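Local coordinates for SusD homolog (Bacteroides thetaiotaomicron VPI-5482, PDB 3FDH), which probably binds glycans at the outer membrane and passes them to a partner transporter for uptake, at residues 63-68 with 458-463; 118-123 with 130-135; 283-288 with 293-298. All blocks are in the same frame, centred on the assembly; numbering follows the deposited sequence.

Followed from the N terminus, the chain first reaches 63-68, the first half of interaction 1, whose partner 458-463 arrives almost 400 residues later, so this contact ties the end of helix 57-63 to a late part of the fold. Interactions 2 and 3 both form within that span, one after the other. Interaction 2 closes a short loop, setting helix 106-127 against the chain that follows it; interaction 3 closes a hairpin at 283-298. None of the three touches another. Interactions 2 and 3 lie on opposite sides of the chain's centre, their own centres about 41 Å apart, whereas interaction 1 is about 24 and 28 Å from them, centre to centre.

Interaction 1: residues 63-68 with 458-463; sequences EVRENE and SKFPLR
Arg65 and Lys459 exchange hydrogen bonds, the side chain of each reaching the backbone carbonyl of the other. Arg65 NE approaches Lys459 O to 2.9 Å, with the acceptor near the guanidinium plane at its edge; the bond is bent, the N-H...O angle being 133°. In return, Lys459 NZ stands 3.2 Å from Arg65 O, almost straight out from the carbonyl at a C=O...N angle of 173°. Between the two bonds the side chains slide past each other in opposite directions, bringing Arg65 CB within 3.8 Å of Lys459 CB. Pro461 adds its CD carbon, 3.8 Å from Arg65 NE, and its side chain crosses that of Arg65 at about a right angle.

Further out, water 1 accepts from both Lys459 NZ, at 2.7 Å, and Asn67 N, at 2.8 Å, so the ammonium group is linked to the loop a second time. The extended lysine chain is what carries NZ that far, while a bend at chi2 (-63°) steers the Arg65 guanidinium to the Lys459 carbonyl. NH1 and NH2 of Arg65 find their partners just beyond the segments, and Ser47 and Tyr48 of helix 40-48 touch its side chain. With an alanine in place of Arg65, Lys459 O would probably lose its NE donor, the partners of NH1 and NH2 would lose theirs, and a gap would open beside Pro461.

Arg65 itself is positioned by the helix before it. As the first residue to leave helical geometry after helix 57-63, it takes a positive phi and closes a Schellman motif, and this C-terminal turn brings it to the loop leaving helix 456-459 in a SusD-type fold.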
ATOM      1  N   GLU A  63     -11.983 -11.357  -8.137  1.00 27.28           N
ATOM      2  CA  GLU A  63     -11.627 -12.514  -7.347  1.00 27.68           C
ATOM      3  C   GLU A  63     -11.566 -13.823  -8.148  1.00 29.66           C
ATOM      4  O   GLU A  63     -10.675 -14.655  -7.961  1.00 30.25           O
ATOM      5  CB  GLU A  63     -12.636 -12.649  -6.192  1.00 25.69           C
ATOM      6  CG  GLU A  63     -12.269 -13.749  -5.147  1.00 26.89           C
ATOM      7  CD  GLU A  63     -10.994 -13.448  -4.356  1.00 29.86           C
ATOM      8  OE1 GLU A  63     -10.781 -12.270  -3.949  1.00 26.22           O
ATOM      9  OE2 GLU A  63     -10.246 -14.418  -4.080  1.00 29.67           O
ATOM     10  N   VAL A  64     -12.527 -13.999  -9.043  1.00 29.24           N
ATOM     11  CA  VAL A  64     -12.649 -15.239  -9.812  1.00 29.26           C
ATOM     12  C   VAL A  64     -11.943 -15.093 -11.127  1.00 28.59           C
ATOM     13  O   VAL A  64     -11.944 -15.947 -11.970  1.00 32.35           O
ATOM     14  CB  VAL A  64     -14.107 -15.706  -9.977  1.00 29.67           C
ATOM     15  CG1 VAL A  64     -14.699 -16.058  -8.593  1.00 30.15           C
ATOM     16  CG2 VAL A  64     -14.978 -14.685 -10.814  1.00 27.71           C
ATOM     17  N   ARG A  65     -11.351 -13.934 -11.279  1.00 29.54           N
ATOM     18  CA  ARG A  65     -10.569 -13.578 -12.477  1.00 28.00           C
ATOM     19  C   ARG A  65     -11.342 -13.677 -13.750  1.00 29.81           C
ATOM     20  O   ARG A  65     -10.843 -14.234 -14.738  1.00 31.12           O
ATOM     21  CB  ARG A  65      -9.333 -14.457 -12.595  1.00 28.03           C
ATOM     22  CG  ARG A  65      -8.445 -14.468 -11.398  1.00 30.36           C
ATOM     23  CD  ARG A  65      -7.824 -13.131 -11.059  1.00 29.43           C
ATOM     24  NE  ARG A  65      -6.799 -13.418 -10.082  1.00 30.08           N
ATOM     25  CZ  ARG A  65      -6.894 -13.228  -8.776  1.00 32.77           C
ATOM     26  NH1 ARG A  65      -7.924 -12.587  -8.232  1.00 36.48           N
ATOM     27  NH2 ARG A  65      -5.899 -13.620  -8.018  1.00 31.47           N
ATOM     28  N   GLU A  66     -12.564 -13.160 -13.747  1.00 30.12           N
ATOM     29  CA  GLU A  66     -13.369 -13.140 -14.968  1.00 31.24           C
ATOM     30  C   GLU A  66     -13.465 -11.727 -15.550  1.00 29.13           C
ATOM     31  O   GLU A  66     -14.263 -10.906 -15.111  1.00 29.11           O
ATOM     32  CB  GLU A  66     -14.733 -13.807 -14.715  1.00 32.93           C
ATOM     33  CG  GLU A  66     -14.534 -15.251 -14.145  1.00 38.05           C
ATOM     34  CD  GLU A  66     -15.809 -16.003 -13.684  1.00 47.04           C
ATOM     35  OE1 GLU A  66     -16.934 -15.459 -13.766  1.00 45.98           O
ATOM     36  OE2 GLU A  66     -15.652 -17.174 -13.224  1.00 46.58           O
ATOM     37  N   ASN A  67     -12.628 -11.467 -16.555  1.00 31.03           N
ATOM     38  CA  ASN A  67     -12.597 -10.182 -17.283  1.00 30.84           C
ATOM     39  C   ASN A  67     -12.074  -8.981 -16.527  1.00 31.09           C
ATOM     40  O   ASN A  67     -11.264  -8.195 -17.025  1.00 31.16           O
ATOM     41  CB  ASN A  67     -14.011  -9.838 -17.695  1.00 32.46           C
ATOM     42  CG  ASN A  67     -14.574 -10.834 -18.690  1.00 36.92           C
ATOM     43  OD1 ASN A  67     -13.848 -11.347 -19.524  1.00 35.92           O
ATOM     44  ND2 ASN A  67     -15.866 -11.132 -18.582  1.00 44.41           N
ATOM     45  N   GLU A  68     -12.587  -8.839 -15.320  1.00 29.88           N
ATOM     46  CA  GLU A  68     -12.319  -7.663 -14.501  1.00 29.11           C
ATOM     47  C   GLU A  68     -10.831  -7.275 -14.354  1.00 29.82           C
ATOM     48  O   GLU A  68     -10.475  -6.104 -14.451  1.00 28.91           O
ATOM     49  CB  GLU A  68     -12.942  -7.838 -13.106  1.00 29.98           C
ATOM     50  CG  GLU A  68     -12.925  -6.614 -12.194  1.00 30.04           C
ATOM     51  CD  GLU A  68     -13.891  -5.532 -12.601  1.00 31.05           C
ATOM     52  OE1 GLU A  68     -14.730  -5.748 -13.496  1.00 35.47           O
ATOM     53  OE2 GLU A  68     -13.839  -4.442 -11.975  1.00 35.84           O
ATOM     54  N   SER A 458      -3.197 -19.503 -14.387  1.00 33.16           N
ATOM     55  CA  SER A 458      -3.005 -18.715 -15.596  1.00 31.27           C
ATOM     56  C   SER A 458      -3.500 -17.274 -15.493  1.00 29.59           C
ATOM     57  O   SER A 458      -3.266 -16.484 -16.404  1.00 27.48           O
ATOM     58  CB  SER A 458      -3.735 -19.362 -16.752  1.00 29.76           C
ATOM     59  OG  SER A 458      -5.137 -19.350 -16.507  1.00 32.59           O
ATOM     60  N   LYS A 459      -4.128 -16.916 -14.381  1.00 28.55           N
ATOM     61  CA  LYS A 459      -4.692 -15.581 -14.230  1.00 29.87           C
ATOM     62  C   LYS A 459      -4.316 -14.781 -12.999  1.00 28.67           C
ATOM     63  O   LYS A 459      -5.144 -14.079 -12.424  1.00 30.46           O
ATOM     64  CB  LYS A 459      -6.211 -15.610 -14.363  1.00 30.64           C
ATOM     65  CG  LYS A 459      -6.591 -15.794 -15.830  1.00 35.08           C
ATOM     66  CD  LYS A 459      -8.052 -15.872 -15.976  1.00 39.69           C
ATOM     67  CE  LYS A 459      -8.413 -15.639 -17.372  1.00 45.14           C
ATOM     68  NZ  LYS A 459      -9.893 -15.703 -17.427  1.00 54.45           N
ATOM     69  N   PHE A 460      -3.054 -14.891 -12.606  1.00 27.46           N
ATOM     70  CA  PHE A 460      -2.535 -14.023 -11.567  1.00 28.51           C
ATOM     71  C   PHE A 460      -2.105 -12.716 -12.219  1.00 28.47           C
ATOM     72  O   PHE A 460      -1.241 -12.721 -13.091  1.00 32.59           O
ATOM     73  CB  PHE A 460      -1.325 -14.603 -10.851  1.00 29.37           C
ATOM     74  CG  PHE A 460      -0.812 -13.670  -9.829  1.00 27.92           C
ATOM     75  CD1 PHE A 460      -1.517 -13.473  -8.654  1.00 29.71           C
ATOM     76  CD2 PHE A 460       0.312 -12.902 -10.074  1.00 28.55           C
ATOM     77  CE1 PHE A 460      -1.114 -12.538  -7.727  1.00 32.14           C
ATOM     78  CE2 PHE A 460       0.747 -12.013  -9.143  1.00 28.99           C
ATOM     79  CZ  PHE A 460       0.029 -11.809  -7.960  1.00 31.27           C
ATOM     80  N   PRO A 461      -2.718 -11.581 -11.838  1.00 29.07           N
ATOM     81  CA  PRO A 461      -2.325 -10.360 -12.511  1.00 29.05           C
ATOM     82  C   PRO A 461      -0.980  -9.805 -12.102  1.00 29.94           C
ATOM     83  O   PRO A 461      -0.743  -9.464 -10.945  1.00 29.03           O
ATOM     84  CB  PRO A 461      -3.422  -9.371 -12.132  1.00 29.84           C
ATOM     85  CG  PRO A 461      -3.974  -9.887 -10.840  1.00 31.17           C
ATOM     86  CD  PRO A 461      -3.645 -11.339 -10.723  1.00 30.80           C
ATOM     87  N   LEU A 462      -0.126  -9.671 -13.105  1.00 29.83           N
ATOM     88  CA  LEU A 462       1.259  -9.202 -12.885  1.00 29.63           C
ATOM     89  C   LEU A 462       1.327  -7.694 -12.861  1.00 29.86           C
ATOM     90  O   LEU A 462       2.361  -7.099 -12.549  1.00 29.03           O
ATOM     91  CB  LEU A 462       2.162  -9.701 -14.004  1.00 28.59           C
ATOM     92  CG  LEU A 462       2.196 -11.209 -14.184  1.00 31.07           C
ATOM     93  CD1 LEU A 462       3.050 -11.598 -15.375  1.00 24.17           C
ATOM     94  CD2 LEU A 462       2.781 -11.826 -13.009  1.00 25.35           C
ATOM     95  N   ARG A 463       0.195  -7.105 -13.212  1.00 29.27           N
ATOM     96  CA  ARG A 463       0.058  -5.646 -13.315  1.00 28.43           C
ATOM     97  C   ARG A 463      -1.395  -5.281 -13.483  1.00 27.45           C
ATOM     98  O   ARG A 463      -2.231  -6.178 -13.645  1.00 28.31           O
ATOM     99  CB  ARG A 463       0.826  -5.150 -14.556  1.00 26.47           C
ATOM    100  CG  ARG A 463       0.321  -5.681 -15.874  1.00 27.17           C
ATOM    101  CD  ARG A 463       1.464  -5.756 -16.889  1.00 26.95           C
ATOM    102  NE  ARG A 463       1.949  -4.446 -17.315  1.00 27.76           N
ATOM    103  CZ  ARG A 463       3.117  -4.213 -17.893  1.00 28.58           C
ATOM    104  NH1 ARG A 463       3.992  -5.192 -18.087  1.00 29.90           N
ATOM    105  NH2 ARG A 463       3.413  -2.971 -18.253  1.00 28.36           N
TER
HETATM  106  O   HOH W   1     -11.225 -13.454 -17.893  1.00 41.11           O

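Interaction 2: residues 118-123 with 130-135; sequences YNCALI and APCSQA
Ile123 and Cys120, one helical turn apart on helix 106-127, face Ala130 and Cys132 on the chain that returns past the helix; the helix packs here against short strand 130-131, itself paired antiparallel with 151-152. Ile123 presents its CG2 branch, which lies anti to the backbone N while CG1 sits beside that nitrogen (chi1 -72°), and this methyl, Ile123 CG2, meets Ala130 CB at 3.7 Å. Ile123 CG2 also lies 4.4 Å from Pro131 O, whose carbonyl is occupied by a hydrogen bond from Tyr83 OH.

A turn earlier, Cys132 aims its sulfur at Cys120, Cys120 SG to Cys132 SG being 3.7 Å. The C-S bond of Cys120 runs across that line, so its sulfur is met from the flank. In Cys132 the sulfur stands anti to the backbone N (chi1 -173°), reaching out toward the helix. Helix 76-95 joins the packing, Leu86 against Cys120 and Ile82 and Tyr83 against Ile123; Ile161 of helix 154-171 also touches Cys120.

All five touching residues are buried, and both contacts between side chains are apolar. The sulfurs are too far apart for a disulfide, so van der Waals contact holds the two cysteines together without a covalent link.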
ATOM      1  N   TYR A 118       5.795  10.026  -5.464  1.00 28.62           N
ATOM      2  CA  TYR A 118       4.905   8.986  -4.951  1.00 27.91           C
ATOM      3  C   TYR A 118       3.934   8.536  -6.009  1.00 29.69           C
ATOM      4  O   TYR A 118       3.690   7.346  -6.189  1.00 29.44           O
ATOM      5  CB  TYR A 118       4.164   9.461  -3.688  1.00 29.01           C
ATOM      6  CG  TYR A 118       3.603   8.340  -2.857  1.00 26.69           C
ATOM      7  CD1 TYR A 118       2.424   7.703  -3.219  1.00 32.27           C
ATOM      8  CD2 TYR A 118       4.236   7.931  -1.706  1.00 27.56           C
ATOM      9  CE1 TYR A 118       1.892   6.663  -2.457  1.00 30.06           C
ATOM     10  CE2 TYR A 118       3.713   6.909  -0.940  1.00 29.38           C
ATOM     11  CZ  TYR A 118       2.530   6.283  -1.314  1.00 29.41           C
ATOM     12  OH  TYR A 118       2.018   5.257  -0.535  1.00 30.92           O
ATOM     13  N   ASN A 119       3.402   9.512  -6.728  1.00 28.68           N
ATOM     14  CA  ASN A 119       2.411   9.225  -7.770  1.00 28.59           C
ATOM     15  C   ASN A 119       3.039   8.623  -9.009  1.00 28.63           C
ATOM     16  O   ASN A 119       2.449   7.755  -9.663  1.00 27.60           O
ATOM     17  CB  ASN A 119       1.571  10.453  -8.074  1.00 27.33           C
ATOM     18  CG  ASN A 119       0.558  10.717  -6.976  1.00 28.22           C
ATOM     19  OD1 ASN A 119      -0.422   9.982  -6.828  1.00 29.33           O
ATOM     20  ND2 ASN A 119       0.812  11.737  -6.174  1.00 26.85           N
ATOM     21  N   CYS A 120       4.265   9.035  -9.296  1.00 28.14           N
ATOM     22  CA  CYS A 120       4.974   8.438 -10.431  1.00 28.53           C
ATOM     23  C   CYS A 120       5.213   6.981 -10.166  1.00 29.39           C
ATOM     24  O   CYS A 120       5.150   6.137 -11.063  1.00 30.48           O
ATOM     25  CB  CYS A 120       6.318   9.116 -10.692  1.00 29.57           C
ATOM     26  SG  CYS A 120       6.164  10.758 -11.489  1.00 31.35           S
ATOM     27  N   ALA A 121       5.485   6.686  -8.916  1.00 30.05           N
ATOM     28  CA  ALA A 121       5.765   5.299  -8.501  1.00 29.97           C
ATOM     29  C   ALA A 121       4.521   4.444  -8.645  1.00 30.37           C
ATOM     30  O   ALA A 121       4.580   3.286  -9.071  1.00 30.75           O
ATOM     31  CB  ALA A 121       6.257   5.267  -7.066  1.00 28.54           C
ATOM     32  N   LEU A 122       3.380   5.006  -8.277  1.00 29.58           N
ATOM     33  CA  LEU A 122       2.106   4.235  -8.403  1.00 30.03           C
ATOM     34  C   LEU A 122       1.894   3.919  -9.871  1.00 30.83           C
ATOM     35  O   LEU A 122       1.497   2.832 -10.272  1.00 31.06           O
ATOM     36  CB  LEU A 122       0.912   5.005  -7.794  1.00 30.70           C
ATOM     37  CG  LEU A 122       0.867   5.111  -6.266  1.00 29.71           C
ATOM     38  CD1 LEU A 122      -0.176   6.147  -5.815  1.00 31.01           C
ATOM     39  CD2 LEU A 122       0.609   3.745  -5.618  1.00 28.46           C
ATOM     40  N   ILE A 123       2.229   4.880 -10.700  1.00 30.14           N
ATOM     41  CA  ILE A 123       2.062   4.676 -12.133  1.00 29.19           C
ATOM     42  C   ILE A 123       2.969   3.537 -12.588  1.00 28.43           C
ATOM     43  O   ILE A 123       2.565   2.575 -13.272  1.00 29.62           O
ATOM     44  CB  ILE A 123       2.419   5.946 -12.961  1.00 29.64           C
ATOM     45  CG1 ILE A 123       1.349   7.034 -12.803  1.00 32.42           C
ATOM     46  CG2 ILE A 123       2.501   5.615 -14.436  1.00 30.71           C
ATOM     47  CD1 ILE A 123       1.712   8.352 -13.480  1.00 31.26           C
ATOM     48  N   ALA A 130       4.700   3.630 -19.259  1.00 27.09           N
ATOM     49  CA  ALA A 130       3.542   4.517 -19.270  1.00 25.41           C
ATOM     50  C   ALA A 130       3.940   5.980 -19.468  1.00 27.15           C
ATOM     51  O   ALA A 130       5.104   6.342 -19.253  1.00 28.08           O
ATOM     52  CB  ALA A 130       2.790   4.359 -17.875  1.00 23.48           C
ATOM     53  N   PRO A 131       2.996   6.822 -19.934  1.00 27.98           N
ATOM     54  CA  PRO A 131       3.349   8.229 -20.080  1.00 29.36           C
ATOM     55  C   PRO A 131       3.720   8.820 -18.746  1.00 29.77           C
ATOM     56  O   PRO A 131       3.166   8.432 -17.712  1.00 27.76           O
ATOM     57  CB  PRO A 131       2.063   8.873 -20.625  1.00 31.63           C
ATOM     58  CG  PRO A 131       1.309   7.732 -21.307  1.00 29.28           C
ATOM     59  CD  PRO A 131       1.692   6.481 -20.544  1.00 28.35           C
ATOM     60  N   CYS A 132       4.685   9.724 -18.765  1.00 29.54           N
ATOM     61  CA  CYS A 132       5.091  10.403 -17.532  1.00 30.84           C
ATOM     62  C   CYS A 132       5.785  11.735 -17.815  1.00 31.65           C
ATOM     63  O   CYS A 132       5.251  12.808 -17.558  1.00 31.58           O
ATOM     64  CB  CYS A 132       6.004   9.487 -16.728  1.00 29.26           C
ATOM     65  SG  CYS A 132       6.436  10.116 -15.091  1.00 32.09           S
ATOM     66  N   SER A 133       6.967  11.627 -18.381  1.00 32.12           N
ATOM     67  CA  SER A 133       7.776  12.803 -18.714  1.00 32.05           C
ATOM     68  C   SER A 133       7.041  13.779 -19.620  1.00 34.38           C
ATOM     69  O   SER A 133       7.286  14.982 -19.584  1.00 34.71           O
ATOM     70  CB  SER A 133       9.089  12.375 -19.390  1.00 31.29           C
ATOM     71  OG  SER A 133       8.895  11.895 -20.720  1.00 32.18           O
ATOM     72  N   GLN A 134       6.116  13.257 -20.410  1.00 36.31           N
ATOM     73  CA  GLN A 134       5.369  14.085 -21.364  1.00 38.57           C
ATOM     74  C   GLN A 134       3.923  14.288 -20.967  1.00 40.79           C
ATOM     75  O   GLN A 134       3.210  15.063 -21.578  1.00 42.01           O
ATOM     76  CB  GLN A 134       5.479  13.524 -22.782  1.00 38.41           C
ATOM     77  CG  GLN A 134       6.905  13.595 -23.274  1.00 36.89           C
ATOM     78  CD  GLN A 134       7.072  13.226 -24.728  1.00 38.72           C
ATOM     79  OE1 GLN A 134       6.112  12.860 -25.407  1.00 37.50           O
ATOM     80  NE2 GLN A 134       8.306  13.330 -25.223  1.00 40.31           N
ATOM     81  N   ALA A 135       3.496  13.589 -19.933  1.00 41.99           N
ATOM     82  CA  ALA A 135       2.141  13.756 -19.420  1.00 44.70           C
ATOM     83  C   ALA A 135       2.210  14.870 -18.399  1.00 48.18           C
ATOM     84  O   ALA A 135       3.133  14.913 -17.598  1.00 49.95           O
ATOM     85  CB  ALA A 135       1.642  12.470 -18.779  1.00 42.88           C
TER

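Interaction 3: residues 283-288 with 293-298; sequences FFTPIV and SQVAAN
Phe284 and Gln294 form the single bridge of a short antiparallel beta hairpin, and they are a non-hydrogen-bonded pair. Backbone bonds lie on both sides of them: Val295 N donates to Phe283 O at 3.1 Å, and Thr285 N to Ser293 O at 2.9 Å. CA-H...O contacts accompany these, with Phe284 CA 3.3 Å from Ser293 O.

A side chain supplies the next bond. Thr285 OG1, held between its own backbone N and carbonyl carbon (chi1 67°), accepts from Ser293 N at 2.8 Å and donates to Pro286 O, fixing its rotation from two directions.

Apolar contacts are spread along the hairpin. Gln294 CG lies at the edge of the Phe284 ring, in its plane, while its amide is engaged elsewhere, NE2 with Arg281 O and OE1 with Asn386 N. Thr285 CG2 meets Val295 CG1 at 3.6 Å, the two side chains crossing nearly at a right angle, and Ala297 CB rests 3.8 Å from Phe283 CE2. Helix 354-379 packs on Phe284; Trp425 meets the ring of Phe283.

Water also links the two segments: water 2 accepts from Phe283 N at 3.0 Å and donates to Val295 O at 2.6 Å.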
ATOM      1  N   PHE A 283     -11.332 -10.761  13.249  1.00 25.91           N
ATOM      2  CA  PHE A 283     -12.436 -11.327  12.447  1.00 26.39           C
ATOM      3  C   PHE A 283     -13.786 -11.250  13.109  1.00 27.15           C
ATOM      4  O   PHE A 283     -13.931 -11.503  14.294  1.00 28.39           O
ATOM      5  CB  PHE A 283     -12.145 -12.791  12.059  1.00 25.16           C
ATOM      6  CG  PHE A 283     -10.938 -12.951  11.195  1.00 27.86           C
ATOM      7  CD1 PHE A 283     -10.976 -12.589   9.865  1.00 27.76           C
ATOM      8  CD2 PHE A 283      -9.777 -13.485  11.694  1.00 30.24           C
ATOM      9  CE1 PHE A 283      -9.859 -12.719   9.063  1.00 30.52           C
ATOM     10  CE2 PHE A 283      -8.656 -13.625  10.892  1.00 33.59           C
ATOM     11  CZ  PHE A 283      -8.700 -13.254   9.569  1.00 29.26           C
ATOM     12  N   PHE A 284     -14.774 -10.882  12.296  1.00 27.91           N
ATOM     13  CA  PHE A 284     -16.161 -10.789  12.679  1.00 27.41           C
ATOM     14  C   PHE A 284     -17.031 -11.661  11.770  1.00 28.21           C
ATOM     15  O   PHE A 284     -16.833 -11.786  10.562  1.00 30.32           O
ATOM     16  CB  PHE A 284     -16.742  -9.363  12.622  1.00 29.21           C
ATOM     17  CG  PHE A 284     -15.956  -8.314  13.377  1.00 30.60           C
ATOM     18  CD1 PHE A 284     -15.258  -8.614  14.534  1.00 31.18           C
ATOM     19  CD2 PHE A 284     -16.014  -6.980  12.952  1.00 33.68           C
ATOM     20  CE1 PHE A 284     -14.570  -7.618  15.231  1.00 29.54           C
ATOM     21  CE2 PHE A 284     -15.342  -5.981  13.638  1.00 30.78           C
ATOM     22  CZ  PHE A 284     -14.611  -6.304  14.786  1.00 28.38           C
ATOM     23  N   THR A 285     -18.024 -12.256  12.407  1.00 28.46           N
ATOM     24  CA  THR A 285     -18.973 -13.096  11.691  1.00 27.31           C
ATOM     25  C   THR A 285     -19.913 -12.255  10.835  1.00 29.70           C
ATOM     26  O   THR A 285     -19.938 -11.016  10.913  1.00 29.95           O
ATOM     27  CB  THR A 285     -19.908 -13.865  12.681  1.00 26.98           C
ATOM     28  OG1 THR A 285     -20.752 -12.917  13.366  1.00 25.86           O
ATOM     29  CG2 THR A 285     -19.104 -14.720  13.696  1.00 28.87           C
ATOM     30  N   PRO A 286     -20.687 -12.934   9.983  1.00 31.73           N
ATOM     31  CA  PRO A 286     -21.784 -12.243   9.330  1.00 32.23           C
ATOM     32  C   PRO A 286     -22.770 -11.800  10.407  1.00 31.56           C
ATOM     33  O   PRO A 286     -22.667 -12.203  11.570  1.00 32.24           O
ATOM     34  CB  PRO A 286     -22.428 -13.324   8.447  1.00 31.64           C
ATOM     35  CG  PRO A 286     -21.515 -14.484   8.455  1.00 33.76           C
ATOM     36  CD  PRO A 286     -20.592 -14.358   9.610  1.00 30.80           C
ATOM     37  N   ILE A 287     -23.701 -10.947  10.021  1.00 32.34           N
ATOM     38  CA  ILE A 287     -24.717 -10.473  10.949  1.00 32.08           C
ATOM     39  C   ILE A 287     -25.719 -11.596  11.169  1.00 31.56           C
ATOM     40  O   ILE A 287     -26.207 -12.196  10.225  1.00 31.53           O
ATOM     41  CB  ILE A 287     -25.469  -9.223  10.424  1.00 32.83           C
ATOM     42  CG1 ILE A 287     -24.497  -8.059  10.177  1.00 34.80           C
ATOM     43  CG2 ILE A 287     -26.561  -8.840  11.424  1.00 34.95           C
ATOM     44  CD1 ILE A 287     -24.998  -6.982   9.171  1.00 30.49           C
ATOM     45  N   VAL A 288     -25.960 -11.910  12.433  1.00 32.12           N
ATOM     46  CA  VAL A 288     -26.955 -12.902  12.802  1.00 32.58           C
ATOM     47  C   VAL A 288     -27.767 -12.321  13.933  1.00 33.88           C
ATOM     48  O   VAL A 288     -27.231 -11.938  14.959  1.00 32.83           O
ATOM     49  CB  VAL A 288     -26.326 -14.204  13.280  1.00 32.71           C
ATOM     50  CG1 VAL A 288     -27.415 -15.214  13.639  1.00 34.60           C
ATOM     51  CG2 VAL A 288     -25.355 -14.757  12.218  1.00 30.73           C
ATOM     52  N   SER A 293     -20.385 -11.211  15.609  1.00 29.70           N
ATOM     53  CA  SER A 293     -19.583 -11.654  16.733  1.00 28.74           C
ATOM     54  C   SER A 293     -18.125 -11.706  16.356  1.00 27.83           C
ATOM     55  O   SER A 293     -17.782 -12.076  15.247  1.00 26.95           O
ATOM     56  CB  SER A 293     -20.019 -13.039  17.184  1.00 28.43           C
ATOM     57  OG  SER A 293     -21.363 -13.017  17.607  1.00 26.36           O
ATOM     58  N   GLN A 294     -17.279 -11.325  17.300  1.00 28.22           N
ATOM     59  CA  GLN A 294     -15.825 -11.377  17.111  1.00 28.59           C
ATOM     60  C   GLN A 294     -15.431 -12.809  17.453  1.00 28.44           C
ATOM     61  O   GLN A 294     -15.675 -13.277  18.565  1.00 29.25           O
ATOM     62  CB  GLN A 294     -15.160 -10.370  18.033  1.00 29.13           C
ATOM     63  CG  GLN A 294     -13.673 -10.260  17.943  1.00 27.40           C
ATOM     64  CD  GLN A 294     -13.132  -9.286  18.964  1.00 26.94           C
ATOM     65  OE1 GLN A 294     -13.739  -9.075  20.004  1.00 29.31           O
ATOM     66  NE2 GLN A 294     -11.978  -8.686  18.671  1.00 27.15           N
ATOM     67  N   VAL A 295     -14.842 -13.488  16.472  1.00 29.96           N
ATOM     68  CA  VAL A 295     -14.494 -14.913  16.565  1.00 28.89           C
ATOM     69  C   VAL A 295     -13.110 -15.260  16.018  1.00 29.75           C
ATOM     70  O   VAL A 295     -12.487 -14.486  15.319  1.00 29.41           O
ATOM     71  CB  VAL A 295     -15.567 -15.801  15.846  1.00 28.13           C
ATOM     72  CG1 VAL A 295     -16.984 -15.644  16.481  1.00 21.63           C
ATOM     73  CG2 VAL A 295     -15.621 -15.495  14.353  1.00 26.25           C
ATOM     74  N   ALA A 296     -12.619 -16.428  16.424  1.00 29.85           N
ATOM     75  CA  ALA A 296     -11.324 -16.937  15.951  1.00 28.53           C
ATOM     76  C   ALA A 296     -11.456 -17.325  14.493  1.00 28.31           C
ATOM     77  O   ALA A 296     -12.539 -17.648  14.024  1.00 27.29           O
ATOM     78  CB  ALA A 296     -10.834 -18.134  16.787  1.00 28.38           C
ATOM     79  N   ALA A 297     -10.332 -17.229  13.806  1.00 27.38           N
ATOM     80  CA  ALA A 297     -10.240 -17.540  12.383  1.00 27.42           C
ATOM     81  C   ALA A 297     -10.721 -18.961  12.056  1.00 28.99           C
ATOM     82  O   ALA A 297     -11.157 -19.214  10.941  1.00 29.78           O
ATOM     83  CB  ALA A 297      -8.811 -17.307  11.852  1.00 27.42           C
ATOM     84  N   ASN A 298     -10.691 -19.852  13.046  1.00 28.25           N
ATOM     85  CA  ASN A 298     -11.093 -21.253  12.833  1.00 29.05           C
ATOM     86  C   ASN A 298     -12.462 -21.616  13.390  1.00 30.31           C
ATOM     87  O   ASN A 298     -12.871 -22.769  13.419  1.00 30.92           O
ATOM     88  CB  ASN A 298     -10.035 -22.215  13.359  1.00 29.53           C
ATOM     89  CG  ASN A 298      -9.844 -22.116  14.835  1.00 30.06           C
ATOM     90  OD1 ASN A 298     -10.191 -21.120  15.449  1.00 32.78           O
ATOM     91  ND2 ASN A 298      -9.214 -23.125  15.411  1.00 37.56           N
TER
HETATM   92  O   HOH W   2     -11.749 -12.032  15.958  1.00 25.45           O
HETATM   93  O   HOH W   3     -23.271 -13.245  15.571  1.00 33.98           O